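Local coordinates for protein ribose transcriptional regulator (Enterococcus faecium DO, PDB 4RK1) that binds ribose in its sugar-binding domain and probably acts as a LacI-family repressor that regulates transcription by binding DNA, at residues Ile128-Pro133 and Leu161-Thr166. Numbering follows the deposited sequence.
Sequences IALVYP and LILLPT
I128-P133 and L161-T166 pair as neighbouring parallel strands, the two ends of a beta-alpha-beta unit whose crossover is helix 138-153; the unit belongs to a periplasmic-binding-protein-like domain of the LacI family. L161-T166 is an edge strand of the sheet within this chain, while I128-P133 is hydrogen-bonded on its other side to strand 187-190. Going up the pair, the backbone bonds zigzag. I162 N donates a hydrogen bond to I128 O (2.8 Å), I162 O accepts one from L130 N, and L130 O accepts one from L164 N. The next link, from Y132 N to L164 O, is weak at 3.4 Å, and T166 N closes the series on Y132 O at 2.9 Å, though bent (145° at the hydrogen). On the face with A129, V131 and L164, the CD1 of L164 reaches A129 CB at 3.9 Å and lies about as near V131 CG2; helix 177-182 covers L164 and A129, and helix 193-205 covers V131. Helix 138-153 packs on the other face, F147 meeting I128 and L161, and I144 meeting L130. There L130 and L163 run side by side, their CD2 methyls 4.1 Å apart. At the strand's end P133 points away from the partner strand and rests on F168, a ribose-pocket residue. Just before it, Y132 has its CG between backbone N and carbonyl carbon (chi1 65°), which swings the ring across to the partner strand. There the edge of the ring meets L163 CB, while P165 lies over one face in an off-centre CH-pi contact, its CB 4.2 Å from the Y132 ring centroid and 30° off the ring normal.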
ATOM      1  N   ILE B 128      24.735   3.258  17.427  1.00 30.77           N
ATOM      2  CA  ILE B 128      23.688   3.237  16.433  1.00 29.61           C
ATOM      3  C   ILE B 128      22.870   1.971  16.584  1.00 25.73           C
ATOM      4  O   ILE B 128      23.414   0.886  16.773  1.00 33.95           O
ATOM      5  CB  ILE B 128      24.296   3.300  15.018  1.00 29.84           C
ATOM      6  CG1 ILE B 128      24.958   4.670  14.803  1.00 33.02           C
ATOM      7  CG2 ILE B 128      23.231   3.018  13.960  1.00 28.44           C
ATOM      8  CD1 ILE B 128      25.801   4.757  13.545  1.00 35.53           C
ATOM      9  N   ALA B 129      21.557   2.127  16.469  1.00 25.96           N
ATOM     10  CA  ALA B 129      20.624   1.019  16.509  1.00 27.40           C
ATOM     11  C   ALA B 129      20.261   0.593  15.095  1.00 31.14           C
ATOM     12  O   ALA B 129      20.077   1.422  14.198  1.00 28.76           O
ATOM     13  CB  ALA B 129      19.368   1.412  17.277  1.00 31.21           C
ATOM     14  N   LEU B 130      20.180  -0.714  14.917  1.00 26.78           N
ATOM     15  CA  LEU B 130      19.765  -1.334  13.677  1.00 30.36           C
ATOM     16  C   LEU B 130      18.384  -1.922  13.917  1.00 29.22           C
ATOM     17  O   LEU B 130      18.215  -2.779  14.776  1.00 27.52           O
ATOM     18  CB  LEU B 130      20.761  -2.433  13.318  1.00 32.66           C
ATOM     19  CG  LEU B 130      21.004  -2.756  11.856  1.00 49.71           C
ATOM     20  CD1 LEU B 130      21.652  -1.576  11.148  1.00 46.46           C
ATOM     21  CD2 LEU B 130      21.880  -3.995  11.777  1.00 43.25           C
ATOM     22  N   VAL B 131      17.391  -1.420  13.193  1.00 27.84           N
ATOM     23  CA  VAL B 131      16.023  -1.923  13.285  1.00 24.04           C
ATOM     24  C   VAL B 131      15.745  -2.719  12.021  1.00 30.76           C
ATOM     25  O   VAL B 131      15.707  -2.167  10.915  1.00 27.03           O
ATOM     26  CB  VAL B 131      15.006  -0.770  13.464  1.00 26.90           C
ATOM     27  CG1 VAL B 131      13.573  -1.290  13.448  1.00 31.86           C
ATOM     28  CG2 VAL B 131      15.271  -0.029  14.769  1.00 32.20           C
ATOM     29  N   TYR B 132      15.567  -4.024  12.170  1.00 28.73           N
ATOM     30  CA  TYR B 132      15.544  -4.910  11.008  1.00 27.62           C
ATOM     31  C   TYR B 132      14.674  -6.134  11.254  1.00 31.25           C
ATOM     32  O   TYR B 132      14.395  -6.465  12.395  1.00 29.66           O
ATOM     33  CB  TYR B 132      16.970  -5.338  10.676  1.00 34.66           C
ATOM     34  CG  TYR B 132      17.609  -6.172  11.756  1.00 29.91           C
ATOM     35  CD1 TYR B 132      18.155  -5.575  12.882  1.00 30.80           C
ATOM     36  CD2 TYR B 132      17.655  -7.556  11.658  1.00 33.85           C
ATOM     37  CE1 TYR B 132      18.733  -6.329  13.883  1.00 33.90           C
ATOM     38  CE2 TYR B 132      18.234  -8.325  12.658  1.00 33.46           C
ATOM     39  CZ  TYR B 132      18.773  -7.705  13.767  1.00 35.18           C
ATOM     40  OH  TYR B 132      19.355  -8.451  14.772  1.00 42.51           O
ATOM     41  N   PRO B 133      14.249  -6.814  10.179  1.00 32.07           N
ATOM     42  CA  PRO B 133      13.413  -7.993  10.344  1.00 32.47           C
ATOM     43  C   PRO B 133      14.188  -9.188  10.868  1.00 42.12           C
ATOM     44  O   PRO B 133      15.231  -9.525  10.328  1.00 31.86           O
ATOM     45  CB  PRO B 133      12.924  -8.276   8.926  1.00 35.77           C
ATOM     46  CG  PRO B 133      13.965  -7.690   8.037  1.00 35.83           C
ATOM     47  CD  PRO B 133      14.428  -6.462   8.754  1.00 35.45           C
ATOM     48  N   LEU B 161      26.877  -1.714  17.868  1.00 42.34           N
ATOM     49  CA  LEU B 161      25.599  -1.727  17.171  1.00 49.26           C
ATOM     50  C   LEU B 161      24.566  -2.249  18.134  1.00 47.60           C
ATOM     51  O   LEU B 161      24.734  -3.337  18.666  1.00 42.60           O
ATOM     52  CB  LEU B 161      25.613  -2.694  15.988  1.00 40.82           C
ATOM     53  CG  LEU B 161      25.865  -2.168  14.587  1.00 68.89           C
ATOM     54  CD1 LEU B 161      25.835  -3.347  13.624  1.00 52.34           C
ATOM     55  CD2 LEU B 161      24.827  -1.119  14.211  1.00 46.24           C
ATOM     56  N   ILE B 162      23.495  -1.489  18.337  1.00 43.94           N
ATOM     57  CA  ILE B 162      22.357  -1.972  19.106  1.00 35.23           C
ATOM     58  C   ILE B 162      21.424  -2.679  18.128  1.00 35.23           C
ATOM     59  O   ILE B 162      20.816  -2.043  17.266  1.00 37.73           O
ATOM     60  CB  ILE B 162      21.624  -0.822  19.837  1.00 37.83           C
ATOM     61  CG1 ILE B 162      22.612   0.065  20.609  1.00 44.57           C
ATOM     62  CG2 ILE B 162      20.548  -1.379  20.764  1.00 44.16           C
ATOM     63  CD1 ILE B 162      23.553  -0.695  21.521  1.00 57.56           C
ATOM     64  N   LEU B 163      21.320  -3.996  18.259  1.00 30.36           N
ATOM     65  CA  LEU B 163      20.497  -4.808  17.367  1.00 35.61           C
ATOM     66  C   LEU B 163      19.060  -4.853  17.857  1.00 48.73           C
ATOM     67  O   LEU B 163      18.796  -5.330  18.956  1.00 36.49           O
ATOM     68  CB  LEU B 163      21.055  -6.232  17.277  1.00 35.61           C
ATOM     69  CG  LEU B 163      22.494  -6.338  16.766  1.00 45.50           C
ATOM     70  CD1 LEU B 163      22.956  -7.791  16.734  1.00 46.98           C
ATOM     71  CD2 LEU B 163      22.640  -5.698  15.394  1.00 37.39           C
ATOM     72  N   LEU B 164      18.130  -4.368  17.038  1.00 27.36           N
ATOM     73  CA  LEU B 164      16.712  -4.381  17.398  1.00 26.55           C
ATOM     74  C   LEU B 164      15.891  -5.136  16.357  1.00 32.49           C
ATOM     75  O   LEU B 164      15.174  -4.519  15.554  1.00 33.96           O
ATOM     76  CB  LEU B 164      16.196  -2.954  17.578  1.00 28.48           C
ATOM     77  CG  LEU B 164      16.933  -2.091  18.596  1.00 32.94           C
ATOM     78  CD1 LEU B 164      16.383  -0.680  18.575  1.00 30.56           C
ATOM     79  CD2 LEU B 164      16.824  -2.669  19.996  1.00 43.62           C
ATOM     80  N   PRO B 165      16.001  -6.477  16.352  1.00 31.90           N
ATOM     81  CA  PRO B 165      15.195  -7.278  15.437  1.00 28.39           C
ATOM     82  C   PRO B 165      13.710  -7.184  15.774  1.00 29.67           C
ATOM     83  O   PRO B 165      13.347  -7.098  16.941  1.00 34.32           O
ATOM     84  CB  PRO B 165      15.719  -8.702  15.642  1.00 37.52           C
ATOM     85  CG  PRO B 165      16.316  -8.697  17.000  1.00 37.13           C
ATOM     86  CD  PRO B 165      16.851  -7.314  17.220  1.00 39.99           C
ATOM     87  N   THR B 166      12.865  -7.179  14.750  1.00 29.78           N
ATOM     88  CA  THR B 166      11.429  -7.023  14.939  1.00 30.38           C
ATOM     89  C   THR B 166      10.676  -7.557  13.713  1.00 33.26           C
ATOM     90  O   THR B 166      11.276  -8.158  12.828  1.00 33.99           O
ATOM     91  CB  THR B 166      11.071  -5.548  15.280  1.00 33.45           C
ATOM     92  OG1 THR B 166       9.704  -5.457  15.716  1.00 30.41           O
ATOM     93  CG2 THR B 166      11.320  -4.597  14.098  1.00 28.61           C
TER